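Side-chain contacts in ficolin-3 (Homo sapiens, PDB 2J5Z), which probably recognises sugars on microbial surfaces as a lectin of innate immunity, binding galactose through its fibrinogen-like domain: residues A[187-192]-A[212-217]; A[200-203]-A[208-211]. All coordinates share one frame; numbering follows the deposited sequence.

Contact 1 (A[187-192]-A[212-217]); sequences GRYAVS and PYRRVR
The hydroxyl of Tyr189 donates a hydrogen bond to the backbone oxygen of Arg214, with Tyr189 OH 2.7 Å from Arg214 O. The acceptor belongs to a classic beta bulge. Two residues, Arg214 and Arg215, lie opposite the single Glu106 of strand 101-106, near the start of the last strand of the fibrinogen-like domain. The hydroxyl lies in the carbonyl plane, on a lone pair, with a C=O...O angle of 130°. The tyrosine therefore ties an irregular loop to the bulge. Its CG stands anti to the backbone N (chi1 -163°), which swings the ring out and brings its hydroxyl end nearer to 212-217. Arg214 O sits near the ring plane, at the edge.

A water lies 4.0 Å above one face of the Tyr189 ring, over its centre. It bridges the two backbones. It accepts from the amide of the next residue, with the water oxygen 2.9 Å from Ala190 N, and it donates to Tyr213 O. One carbonyl of 212-217 is thus met by the hydroxyl, and the one before it by the water. Tyr213 leaves its backbone away from 187-192, and its hydroxyl is bonded to the backbone N of Arg207. Pro212 O is held from the same residue, by Arg207 NH2. Further along, the contact is apolar. The methyl of Ala190 passes beside the ring of Pro212, with Ala190 CB 4.3 Å from Pro212 CG.

Contact 2 (A[200-203]-A[208-211]); sequences GIDW and GVGH. With GAL (beta-D-galactopyranose), chain E.
Asp202 sets out toward the turn 208-211, and its OD2 takes a backbone N-H from it. The side chain has CG beside its own backbone N and anti to the carbonyl carbon (chi1 -61°). This brings OD2 between two N-H groups that approach from opposite faces of the carboxylate plane. Gly210 N is 3.0 Å from Asp202 OD2, in a nearly straight bond of 169°. Gly200 N lies 3.1 Å from Asp202 OD2 on the other face. The hydroxyl of Tyr181, a residue of the galactose pocket, also bonds to OD2. Three donors on one oxygen would be expected to steady a negative charge there.

Gly208 to His211 form a type II beta turn. Gly210 takes its third position with a positive phi of 78°. Gly208 N closes the base of the loop with a bond to Trp203 O. The donor stands above that carbonyl plane, at 3.3 Å between Gly208 N and Trp203 O.

Val209 CG1 passes 3.8 Å from Asp202 OD2. Both methyls, CG1 and CG2, lie against O3 of the bound galactose, at an unusually short range, so the exact fit is doubtful. The aspartate probably helps to position the turn that carries this pocket residue.

Trp203 leaves the backbone away from 208-211, and its indole packs into the domain. Its NE1 bonds to the backbone O of Gly142. The ring packs on Val103 and Leu105 of strand 101-106 and on Ala115 and Tyr117 of strand 112-122.

In the fold
Both contacts lie in the long irregular region between helix 167-171 and strand 215-220, within the fibrinogen-like domain. The centres of contact 1 and contact 2 are about 9 Å apart. Both segments of contact 2 fall between the two segments of contact 1. The order is 187-192, 200-203, 208-211, 212-217, with the last two segments consecutive. Ile201 joins the two. Its side chain packs against Tyr189 and Val216, and its backbone O probably accepts a bond from Tyr213 N. Contact 1 reaches the antiparallel sheet through strand 215-220, which pairs with strands 52-58 and 101-106. Contact 2 touches the galactose. Together they connect the sugar site with the sheet.

Contact 1 (A[187-192]-A[212-217])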
# COMPACT_ATOMS: atom_id res chain seq x y z
N GLY A 187 17.30 -8.60 -12.82
CA GLY A 187 18.08 -7.83 -13.79
C GLY A 187 17.55 -6.42 -13.95
O GLY A 187 16.61 -6.02 -13.26
N ARG A 188 18.13 -5.68 -14.89
CA ARG A 188 17.77 -4.28 -15.10
C ARG A 188 16.38 -4.09 -15.70
O ARG A 188 16.01 -4.73 -16.68
CB ARG A 188 18.82 -3.60 -15.98
CG ARG A 188 18.69 -2.10 -16.03
CD ARG A 188 20.01 -1.48 -16.52
NE ARG A 188 20.02 -0.04 -16.31
CZ ARG A 188 20.97 0.76 -16.76
NH1 ARG A 188 21.99 0.26 -17.45
NH2 ARG A 188 20.90 2.07 -16.53
N TYR A 189 15.59 -3.19 -15.10
CA TYR A 189 14.24 -2.99 -15.58
C TYR A 189 14.18 -2.23 -16.90
O TYR A 189 15.02 -1.37 -17.16
CB TYR A 189 13.38 -2.26 -14.54
CG TYR A 189 11.90 -2.40 -14.82
CD1 TYR A 189 11.19 -3.49 -14.35
CD2 TYR A 189 11.23 -1.45 -15.59
CE1 TYR A 189 9.83 -3.63 -14.62
CE2 TYR A 189 9.89 -1.59 -15.87
CZ TYR A 189 9.19 -2.68 -15.39
OH TYR A 189 7.84 -2.81 -15.66
N ALA A 190 13.19 -2.58 -17.71
CA ALA A 190 12.90 -1.90 -18.97
C ALA A 190 11.39 -1.73 -19.14
O ALA A 190 10.62 -2.68 -18.96
CB ALA A 190 13.49 -2.67 -20.15
N VAL A 191 10.95 -0.52 -19.50
CA VAL A 191 9.52 -0.26 -19.65
C VAL A 191 8.93 -0.76 -20.97
O VAL A 191 7.72 -0.78 -21.13
CB VAL A 191 9.16 1.23 -19.44
CG1 VAL A 191 9.68 1.71 -18.09
CG2 VAL A 191 9.71 2.10 -20.57
N SER A 192 9.81 -1.17 -21.89
CA SER A 192 9.39 -1.74 -23.18
C SER A 192 10.56 -2.44 -23.89
O SER A 192 11.71 -2.36 -23.42
CB SER A 192 8.80 -0.65 -24.08
OG SER A 192 9.80 0.29 -24.42
N PRO A 212 12.66 -8.91 -22.36
CA PRO A 212 12.25 -8.89 -20.95
C PRO A 212 10.75 -8.84 -20.65
O PRO A 212 9.92 -8.70 -21.55
CB PRO A 212 12.91 -7.62 -20.44
CG PRO A 212 12.79 -6.69 -21.62
CD PRO A 212 12.99 -7.56 -22.84
N TYR A 213 10.44 -8.94 -19.36
CA TYR A 213 9.07 -8.93 -18.87
C TYR A 213 8.76 -7.62 -18.13
O TYR A 213 9.66 -6.98 -17.60
CB TYR A 213 8.86 -10.11 -17.92
CG TYR A 213 8.99 -11.44 -18.63
CD1 TYR A 213 7.88 -12.05 -19.19
CD2 TYR A 213 10.24 -12.05 -18.78
CE1 TYR A 213 8.00 -13.27 -19.86
CE2 TYR A 213 10.36 -13.27 -19.45
CZ TYR A 213 9.25 -13.86 -19.98
OH TYR A 213 9.37 -15.06 -20.65
N ARG A 214 7.48 -7.26 -18.13
CA ARG A 214 6.97 -6.05 -17.49
C ARG A 214 6.78 -6.24 -15.98
O ARG A 214 7.05 -5.33 -15.19
CB ARG A 214 5.64 -5.66 -18.15
CG ARG A 214 4.85 -4.56 -17.44
CD ARG A 214 3.60 -4.18 -18.23
NE ARG A 214 3.92 -3.33 -19.38
CZ ARG A 214 3.07 -3.08 -20.38
NH1 ARG A 214 1.85 -3.61 -20.37
NH2 ARG A 214 3.44 -2.30 -21.39
N ARG A 215 6.31 -7.42 -15.60
CA ARG A 215 6.03 -7.75 -14.20
C ARG A 215 6.48 -9.16 -13.88
O ARG A 215 6.24 -10.08 -14.66
CB ARG A 215 4.54 -7.63 -13.90
CG ARG A 215 3.93 -6.26 -14.19
CD ARG A 215 2.42 -6.28 -14.00
NE ARG A 215 2.06 -6.65 -12.63
CZ ARG A 215 1.78 -5.78 -11.67
NH1 ARG A 215 1.79 -4.47 -11.92
NH2 ARG A 215 1.47 -6.21 -10.46
N VAL A 216 7.12 -9.34 -12.74
CA VAL A 216 7.56 -10.67 -12.31
C VAL A 216 7.24 -10.83 -10.84
O VAL A 216 7.30 -9.86 -10.09
CB VAL A 216 9.09 -10.82 -12.49
CG1 VAL A 216 9.57 -12.16 -11.95
CG2 VAL A 216 9.49 -10.65 -13.96
N ARG A 217 6.90 -12.04 -10.40
CA ARG A 217 6.86 -12.34 -8.96
C ARG A 217 7.48 -13.70 -8.73
O ARG A 217 7.36 -14.57 -9.58
CB ARG A 217 5.43 -12.36 -8.40
CG ARG A 217 4.65 -11.05 -8.56
CD ARG A 217 3.43 -11.06 -7.65
NE ARG A 217 2.46 -12.11 -7.95
CZ ARG A 217 1.41 -12.36 -7.18
NH1 ARG A 217 1.21 -11.64 -6.09
NH2 ARG A 217 0.55 -13.32 -7.49
O HOH W 1 11.71 -5.03 -18.03

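Contact 2 (A[200-203]-A[208-211])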
# COMPACT_ATOMS: atom_id res chain seq x y z
N GLY A 200 18.39 -8.31 -19.52
CA GLY A 200 17.35 -7.72 -18.68
C GLY A 200 16.62 -8.75 -17.84
O GLY A 200 17.18 -9.79 -17.51
N ILE A 201 15.35 -8.46 -17.52
CA ILE A 201 14.53 -9.37 -16.71
C ILE A 201 14.03 -10.48 -17.63
O ILE A 201 12.94 -10.41 -18.20
CB ILE A 201 13.38 -8.61 -15.99
CG1 ILE A 201 13.99 -7.52 -15.10
CG2 ILE A 201 12.51 -9.56 -15.19
CD1 ILE A 201 12.99 -6.51 -14.54
N ASP A 202 14.89 -11.49 -17.79
CA ASP A 202 14.78 -12.48 -18.87
C ASP A 202 14.50 -13.89 -18.34
O ASP A 202 14.94 -14.26 -17.25
CB ASP A 202 16.09 -12.53 -19.67
CG ASP A 202 16.44 -11.20 -20.32
OD1 ASP A 202 15.56 -10.34 -20.48
OD2 ASP A 202 17.63 -11.03 -20.68
N TRP A 203 13.77 -14.67 -19.14
CA TRP A 203 13.49 -16.09 -18.86
C TRP A 203 13.69 -16.83 -20.19
O TRP A 203 12.81 -16.79 -21.05
CB TRP A 203 12.05 -16.25 -18.36
CG TRP A 203 11.70 -17.60 -17.73
CD1 TRP A 203 11.07 -18.65 -18.33
CD2 TRP A 203 11.94 -18.02 -16.37
NE1 TRP A 203 10.92 -19.70 -17.44
CE2 TRP A 203 11.45 -19.33 -16.24
CE3 TRP A 203 12.55 -17.41 -15.26
CZ2 TRP A 203 11.53 -20.04 -15.03
CZ3 TRP A 203 12.63 -18.11 -14.07
CH2 TRP A 203 12.12 -19.41 -13.96
N GLY A 208 13.07 -15.45 -24.04
CA GLY A 208 14.48 -15.52 -24.38
C GLY A 208 15.29 -14.37 -23.83
O GLY A 208 14.74 -13.36 -23.39
N VAL A 209 16.61 -14.53 -23.87
CA VAL A 209 17.54 -13.49 -23.44
C VAL A 209 17.32 -12.23 -24.27
O VAL A 209 17.01 -12.31 -25.46
CB VAL A 209 19.00 -13.95 -23.57
CG1 VAL A 209 19.96 -12.88 -23.10
CG2 VAL A 209 19.22 -15.23 -22.78
N GLY A 210 17.45 -11.07 -23.64
CA GLY A 210 17.34 -9.79 -24.35
C GLY A 210 15.91 -9.38 -24.65
O GLY A 210 15.68 -8.34 -25.28
N HIS A 211 14.95 -10.18 -24.20
CA HIS A 211 13.54 -9.88 -24.42
C HIS A 211 12.73 -10.02 -23.12
O HIS A 211 12.16 -11.08 -22.81
CB HIS A 211 12.98 -10.76 -25.54
CG HIS A 211 13.83 -10.76 -26.77
ND1 HIS A 211 14.01 -9.64 -27.56
CD2 HIS A 211 14.56 -11.74 -27.35
CE1 HIS A 211 14.81 -9.93 -28.57
NE2 HIS A 211 15.16 -11.20 -28.46
C1 GAL E . 24.43 -16.82 -21.14
C2 GAL E . 22.99 -16.37 -21.01
C3 GAL E . 22.81 -14.96 -21.56
C4 GAL E . 23.95 -14.01 -21.18
C5 GAL E . 25.32 -14.68 -21.18
C6 GAL E . 26.37 -13.75 -20.59
O1 GAL E . 24.60 -18.14 -20.60
O2 GAL E . 22.13 -17.27 -21.74
O3 GAL E . 21.58 -14.43 -21.06
O4 GAL E . 23.71 -13.47 -19.88
O5 GAL E . 25.23 -15.88 -20.43
O6 GAL E . 27.54 -13.77 -21.42
O HOH W 2 13.16 -13.34 -21.42